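Local coordinates for protein anopheles gambiae adenosine kinase (Anopheles gambiae, PDB 3LOO) that catalyses the ATP-dependent phosphorylation of adenosine to AMP, as an adenosine kinase of the pfkB carbohydrate kinase family, at residues A[241-246]-A[257-262]; A[277-282]-A[287-292]. One frame throughout, in Å; residues are numbered along the deposited sequence.

In the fold
From the N terminus, strand 234-238 leads directly into helix 239-248, which carries 241-246; a short link leads into helix 256-264, and 241-246 meets 257-262 to close contact 1. After helix 256-264 the chain continues to strand 276-281, which folds over into strand 284-290 as a beta hairpin, closing contact 2. The two contacts follow in series and neither nests in nor crosses the other. Contact 1 joins two helices of the crossover between parallel neighbours 234-238 and 276-281; contact 2 extends the same sheet in the antiparallel sense. They touch where G260 and K261 of contact 1 lie over I289, and G260 also over V277, of contact 2.

Contact 1: A[241-246]-A[257-262]; sequences EAIALA and REIGKR
I259 reaches from helix 256-264 onto helix 239-248 and makes every side-chain contact between 257-262 and 241-246. CB points toward the other helix, and the two branches beyond it do the touching. With chi1 at -67°, CG1 lies beside the backbone N and the methyl CG2 is anti to it; CG2 drops onto the backbone, with I259 CG2 3.6 Å from A242 O, and that carbonyl also accepts the bond from A246 N, one helical turn on. On the other branch I259 CG1 lies 3.6 Å from A246 CB. The chain then stays extended, and the terminal methyl CD1 passes alongside the same alanine, 3.6 Å from A246 CB. I259 CD1 also lies 4.2 Å from I243 CG1. A242 and A246, a turn apart, face I259 where the axes of the two segments pass 10.0 Å apart at 64°. Both helices belong to one beta-alpha-beta crossover of the Rossmann-like alpha/beta domain of the pfkB family, leading from strand 234-238 to strand 276-281. L256, just ahead of the second segment, packs on A242 and I243, and I263 packs on L245. On the hairpin side of helix 256-264, R257 forms a salt bridge with E298 and K261 one with D294.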
loop_
_atom_site.group_PDB
_atom_site.type_symbol
_atom_site.label_atom_id
_atom_site.label_comp_id
_atom_site.label_asym_id
_atom_site.label_seq_id
_atom_site.Cartn_x
_atom_site.Cartn_y
_atom_site.Cartn_z
ATOM N N GLU A 241 7.156 -2.846 -10.775
ATOM C CA GLU A 241 5.719 -2.990 -10.963
ATOM C C GLU A 241 5.274 -2.306 -12.221
ATOM O O GLU A 241 4.383 -2.801 -12.935
ATOM C CB GLU A 241 4.977 -2.405 -9.733
ATOM C CG GLU A 241 5.113 -3.333 -8.515
ATOM C CD GLU A 241 5.278 -2.621 -7.168
ATOM O OE1 GLU A 241 4.870 -1.444 -6.988
ATOM O OE2 GLU A 241 5.803 -3.285 -6.248
ATOM N N ALA A 242 5.867 -1.149 -12.496
ATOM C CA ALA A 242 5.597 -0.447 -13.741
ATOM C C ALA A 242 5.998 -1.283 -15.006
ATOM O O ALA A 242 5.227 -1.387 -15.984
ATOM C CB ALA A 242 6.259 0.943 -13.733
ATOM N N ILE A 243 7.188 -1.861 -14.971
ATOM C CA ILE A 243 7.650 -2.807 -16.035
ATOM C C ILE A 243 6.742 -4.040 -16.135
ATOM O O ILE A 243 6.303 -4.414 -17.230
ATOM C CB ILE A 243 9.144 -3.159 -15.813
ATOM C CG1 ILE A 243 9.957 -1.892 -16.068
ATOM C CG2 ILE A 243 9.605 -4.417 -16.662
ATOM C CD1 ILE A 243 11.406 -1.915 -15.474
ATOM N N ALA A 244 6.390 -4.629 -14.988
ATOM C CA ALA A 244 5.467 -5.731 -14.981
ATOM C C ALA A 244 4.130 -5.351 -15.644
ATOM O O ALA A 244 3.576 -6.120 -16.453
ATOM C CB ALA A 244 5.263 -6.243 -13.521
ATOM N N LEU A 245 3.616 -4.158 -15.350
ATOM C CA LEU A 245 2.374 -3.710 -15.969
ATOM C C LEU A 245 2.506 -3.557 -17.505
ATOM O O LEU A 245 1.623 -3.972 -18.264
ATOM C CB LEU A 245 1.896 -2.383 -15.342
ATOM C CG LEU A 245 0.598 -1.776 -15.897
ATOM C CD1 LEU A 245 0.057 -0.737 -14.950
ATOM C CD2 LEU A 245 0.881 -1.048 -17.206
ATOM N N ALA A 246 3.593 -2.923 -17.917
ATOM C CA ALA A 246 3.942 -2.713 -19.319
ATOM C C ALA A 246 3.983 -4.032 -20.123
ATOM O O ALA A 246 3.463 -4.075 -21.240
ATOM C CB ALA A 246 5.274 -1.986 -19.421
ATOM N N ARG A 257 9.663 6.265 -18.086
ATOM C CA ARG A 257 9.010 7.530 -18.445
ATOM C C ARG A 257 7.902 7.278 -19.467
ATOM O O ARG A 257 6.790 7.762 -19.321
ATOM C CB ARG A 257 10.040 8.558 -18.958
ATOM C CG ARG A 257 10.994 9.032 -17.845
ATOM C CD ARG A 257 12.202 9.763 -18.386
ATOM N NE ARG A 257 13.031 10.250 -17.279
ATOM C CZ ARG A 257 13.795 9.470 -16.509
ATOM N NH1 ARG A 257 13.833 8.153 -16.698
ATOM N NH2 ARG A 257 14.519 9.999 -15.531
ATOM N N GLU A 258 8.208 6.470 -20.476
ATOM C CA GLU A 258 7.249 6.127 -21.505
ATOM C C GLU A 258 6.081 5.339 -20.936
ATOM O O GLU A 258 4.923 5.559 -21.303
ATOM C CB GLU A 258 7.963 5.306 -22.598
ATOM C CG GLU A 258 7.024 4.666 -23.614
ATOM C CD GLU A 258 6.319 5.699 -24.480
ATOM O OE1 GLU A 258 6.823 6.852 -24.566
ATOM O OE2 GLU A 258 5.255 5.357 -25.077
ATOM N N ILE A 259 6.387 4.392 -20.055
ATOM C CA ILE A 259 5.336 3.581 -19.439
ATOM C C ILE A 259 4.406 4.509 -18.642
ATOM O O ILE A 259 3.203 4.446 -18.803
ATOM C CB ILE A 259 5.924 2.434 -18.546
ATOM C CG1 ILE A 259 6.661 1.387 -19.399
ATOM C CG2 ILE A 259 4.800 1.726 -17.736
ATOM C CD1 ILE A 259 7.694 0.583 -18.606
ATOM N N GLY A 260 4.982 5.386 -17.812
ATOM C CA GLY A 260 4.174 6.379 -17.044
ATOM C C GLY A 260 3.244 7.224 -17.897
ATOM O O GLY A 260 2.053 7.417 -17.560
ATOM N N LYS A 261 3.766 7.709 -19.032
ATOM C CA LYS A 261 2.973 8.516 -19.968
ATOM C C LYS A 261 1.798 7.741 -20.536
ATOM O O LYS A 261 0.693 8.275 -20.608
ATOM C CB LYS A 261 3.844 9.070 -21.109
ATOM C CG LYS A 261 4.967 9.983 -20.630
ATOM C CD LYS A 261 6.041 10.166 -21.726
ATOM C CE LYS A 261 6.723 11.494 -21.550
ATOM N NZ LYS A 261 8.073 11.502 -22.214
ATOM N N ARG A 262 2.039 6.497 -20.963
ATOM C CA ARG A 262 0.979 5.665 -21.517
ATOM C C ARG A 262 -0.111 5.404 -20.481
ATOM O O ARG A 262 -1.300 5.488 -20.798
ATOM C CB ARG A 262 1.505 4.288 -22.012
ATOM C CG ARG A 262 2.473 4.270 -23.195
ATOM C CD ARG A 262 1.775 4.196 -24.548
ATOM N NE ARG A 262 1.302 2.870 -24.989
ATOM C CZ ARG A 262 2.042 1.933 -25.619
ATOM N NH1 ARG A 262 3.356 2.083 -25.841
ATOM N NH2 ARG A 262 1.459 0.810 -25.998
#

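Contact 2: A[277-282]-A[287-292]. With B4P (bis(adenosine)-5'-tetraphosphate), chain D.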
loop_
_atom_site.group_PDB
_atom_site.type_symbol
_atom_site.label_atom_id
_atom_site.label_comp_id
_atom_site.label_asym_id
_atom_site.label_seq_id
_atom_site.Cartn_x
_atom_site.Cartn_y
_atom_site.Cartn_z
ATOM N N VAL A 277 0.636 9.730 -12.367
ATOM C CA VAL A 277 1.314 8.454 -12.115
ATOM C C VAL A 277 2.643 8.763 -11.417
ATOM O O VAL A 277 3.396 9.612 -11.886
ATOM C CB VAL A 277 1.520 7.651 -13.420
ATOM C CG1 VAL A 277 2.228 6.315 -13.132
ATOM C CG2 VAL A 277 0.164 7.443 -14.147
ATOM N N ILE A 278 2.901 8.104 -10.294
ATOM C CA ILE A 278 4.160 8.322 -9.508
ATOM C C ILE A 278 4.943 7.009 -9.414
ATOM O O ILE A 278 4.400 6.012 -8.927
ATOM C CB ILE A 278 3.865 8.938 -8.113
ATOM C CG1 ILE A 278 3.296 10.360 -8.290
ATOM C CG2 ILE A 278 5.132 9.007 -7.242
ATOM C CD1 ILE A 278 2.634 10.934 -7.023
ATOM N N ILE A 279 6.185 7.002 -9.894
ATOM C CA ILE A 279 7.013 5.790 -9.903
ATOM C C ILE A 279 8.239 6.010 -9.060
ATOM O O ILE A 279 9.035 6.920 -9.350
ATOM C CB ILE A 279 7.414 5.388 -11.337
ATOM C CG1 ILE A 279 6.124 5.167 -12.152
ATOM C CG2 ILE A 279 8.289 4.100 -11.315
ATOM C CD1 ILE A 279 6.334 5.067 -13.605
ATOM N N THR A 280 8.356 5.200 -8.000
ATOM C CA THR A 280 9.515 5.187 -7.139
ATOM C C THR A 280 10.549 4.236 -7.750
ATOM O O THR A 280 10.190 3.274 -8.438
ATOM C CB THR A 280 9.150 4.765 -5.665
ATOM O OG1 THR A 280 8.663 3.410 -5.629
ATOM C CG2 THR A 280 8.059 5.721 -5.059
ATOM N N GLN A 281 11.816 4.510 -7.486
ATOM C CA GLN A 281 12.928 3.751 -8.038
ATOM C C GLN A 281 14.015 3.513 -6.978
ATOM O O GLN A 281 15.195 3.696 -7.275
ATOM C CB GLN A 281 13.609 4.566 -9.143
ATOM C CG GLN A 281 12.717 5.224 -10.184
ATOM C CD GLN A 281 13.535 5.709 -11.394
ATOM O OE1 GLN A 281 13.955 6.886 -11.479
ATOM N NE2 GLN A 281 13.811 4.786 -12.297
ATOM N N GLY A 282 13.640 3.130 -5.757
ATOM C CA GLY A 282 14.619 2.996 -4.680
ATOM C C GLY A 282 15.388 4.286 -4.397
ATOM O O GLY A 282 14.784 5.316 -4.079
ATOM N N LEU A 287 9.677 9.584 -9.935
ATOM C CA LEU A 287 9.202 10.161 -11.186
ATOM C C LEU A 287 7.727 10.518 -11.101
ATOM O O LEU A 287 6.916 9.712 -10.646
ATOM C CB LEU A 287 9.405 9.204 -12.371
ATOM C CG LEU A 287 10.739 8.480 -12.495
ATOM C CD1 LEU A 287 10.602 7.398 -13.573
ATOM C CD2 LEU A 287 11.887 9.495 -12.789
ATOM N N LEU A 288 7.400 11.734 -11.538
ATOM C CA LEU A 288 6.029 12.226 -11.578
ATOM C C LEU A 288 5.612 12.399 -13.022
ATOM O O LEU A 288 6.251 13.163 -13.787
ATOM C CB LEU A 288 5.892 13.586 -10.841
ATOM C CG LEU A 288 4.612 14.409 -11.118
ATOM C CD1 LEU A 288 3.363 13.663 -10.685
ATOM C CD2 LEU A 288 4.688 15.788 -10.415
ATOM N N ILE A 289 4.526 11.733 -13.386
ATOM C CA ILE A 289 3.948 11.873 -14.704
ATOM C C ILE A 289 2.521 12.386 -14.577
ATOM O O ILE A 289 1.721 11.800 -13.835
ATOM C CB ILE A 289 3.938 10.513 -15.485
ATOM C CG1 ILE A 289 5.335 9.862 -15.504
ATOM C CG2 ILE A 289 3.408 10.716 -16.921
ATOM C CD1 ILE A 289 5.573 8.763 -14.431
ATOM N N GLU A 290 2.209 13.473 -15.289
ATOM C CA GLU A 290 0.861 13.999 -15.340
ATOM C C GLU A 290 0.310 13.869 -16.730
ATOM O O GLU A 290 0.974 14.232 -17.697
ATOM C CB GLU A 290 0.800 15.493 -14.946
ATOM C CG GLU A 290 -0.673 16.004 -14.878
ATOM C CD GLU A 290 -0.803 17.500 -14.572
ATOM O OE1 GLU A 290 -0.366 18.343 -15.399
ATOM O OE2 GLU A 290 -1.366 17.824 -13.510
ATOM N N ALA A 291 -0.927 13.405 -16.831
ATOM C CA ALA A 291 -1.580 13.343 -18.122
ATOM C C ALA A 291 -1.563 14.742 -18.763
ATOM O O ALA A 291 -1.640 15.768 -18.060
ATOM C CB ALA A 291 -2.992 12.847 -17.965
ATOM N N GLY A 292 -1.422 14.784 -20.075
ATOM C CA GLY A 292 -1.492 16.053 -20.796
ATOM C C GLY A 292 -0.173 16.810 -20.854
ATOM O O GLY A 292 -0.153 17.996 -21.206
HETATM P PA B4P D . 8.380 -3.564 1.042
HETATM O O1A B4P D . 9.324 -3.399 2.222
HETATM O O2A B4P D . 8.601 -4.767 0.125
HETATM O O3A B4P D . 8.652 -2.298 0.093
HETATM P PB B4P D . 7.484 -1.286 -0.300
HETATM O O1B B4P D . 7.029 -0.462 0.907
HETATM O O2B B4P D . 6.448 -1.914 -1.217
HETATM O O3B B4P D . 8.679 -0.454 -1.104
HETATM P PG B4P D . 8.762 -0.117 -2.676
HETATM O O1G B4P D . 9.562 -1.124 -3.430
HETATM O O2G B4P D . 7.335 0.061 -3.157
HETATM O O3G B4P D . 9.487 1.310 -2.734
HETATM P PD B4P D . 10.958 1.730 -3.244
HETATM O O1D B4P D . 11.909 0.666 -2.837
HETATM O O2D B4P D . 10.943 2.234 -4.660
HETATM O O5E B4P D . 6.834 -3.483 1.535
HETATM C C5E B4P D . 6.634 -4.212 2.727
HETATM C C4E B4P D . 5.198 -4.339 3.145
HETATM O O4E B4P D . 4.383 -4.975 2.159
HETATM C C3E B4P D . 5.146 -5.264 4.330
HETATM O O3E B4P D . 4.931 -4.401 5.464
HETATM C C2E B4P D . 3.927 -6.148 4.089
HETATM O O2E B4P D . 3.001 -6.215 5.180
HETATM C C1E B4P D . 3.288 -5.555 2.819
HETATM N N9A B4P D . 2.710 -6.635 1.999
HETATM C C8A B4P D . 3.358 -7.648 1.353
HETATM N N7A B4P D . 2.419 -8.418 0.729
HETATM C C5A B4P D . 1.178 -7.919 1.006
HETATM C C6A B4P D . -0.137 -8.263 0.652
HETATM N N6A B4P D . -0.443 -9.357 -0.112
HETATM N N1A B4P D . -1.162 -7.514 1.132
HETATM C C2A B4P D . -0.934 -6.417 1.896
HETATM N N3A B4P D . 0.316 -6.060 2.235
HETATM C C4A B4P D . 1.378 -6.784 1.798
HETATM O O5F B4P D . 11.200 2.961 -2.247
HETATM C C5F B4P D . 10.209 3.957 -2.024
HETATM C C4F B4P D . 10.937 5.171 -1.448
HETATM O O4F B4P D . 11.811 4.809 -0.363
HETATM C C3F B4P D . 11.891 5.768 -2.468
HETATM O O3F B4P D . 11.166 6.586 -3.377
HETATM C C2F B4P D . 12.860 6.536 -1.589
HETATM O O2F B4P D . 12.312 7.821 -1.236
HETATM C C1F B4P D . 12.990 5.624 -0.356
HETATM N N9B B4P D . 14.179 4.741 -0.576
HETATM C C8B B4P D . 14.148 3.453 -0.975
HETATM N N7B B4P D . 15.400 2.950 -1.092
HETATM C C5B B4P D . 16.279 3.920 -0.767
HETATM C C6B B4P D . 17.666 4.025 -0.709
HETATM N N6B B4P D . 18.424 2.944 -1.022
HETATM N N1B B4P D . 18.243 5.204 -0.318
HETATM C C2B B4P D . 17.489 6.286 -0.001
HETATM N N3B B4P D . 16.127 6.246 -0.053
HETATM C C4B B4P D . 15.473 5.104 -0.432
#
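Strands 277-281 and 287-290 run antiparallel, axes 4.9 Å apart and 164° between their directions, as the paired arms of a beta hairpin. V277 faces I289 and I279 faces L287, each a hydrogen-bonded pair, with the non-hydrogen-bonded pair I278-L288 between them. The four bonds are short and straight; V277 N to I289 O, for example, is 2.8 Å at 171°. L287 O takes a second, weaker contact, from I278 CA at 3.3 Å. On the face of V277, I279, L287 and I289, the methyl I289 CD1 folds over the backbone to 3.5 Å from V277 O and reaches I279 CD1 at 3.9 Å. L287 CD1 lies against I279 CB, and L287 crosses the chain of Q281 at about a right angle. Behind this face I278 CG1 meets L288 CD1 at 4.1 Å. The end of the first arm opens onto the bis(adenosine)-5'-tetraphosphate: T280, its OG1 set between backbone N and carbonyl carbon (chi1 64°), donates to B4P O2D at 2.7 Å, and G282 N donates to the same O2D at 3.0 Å, so two bonds grip one phosphate oxygen. Helix 256-264 covers the V277 and L287 face; helix 315-328 packs on I278 and T280, helix 333-350 on I278 and L288, while strands 234-238 and 297-299 flank the hairpin in the sheet.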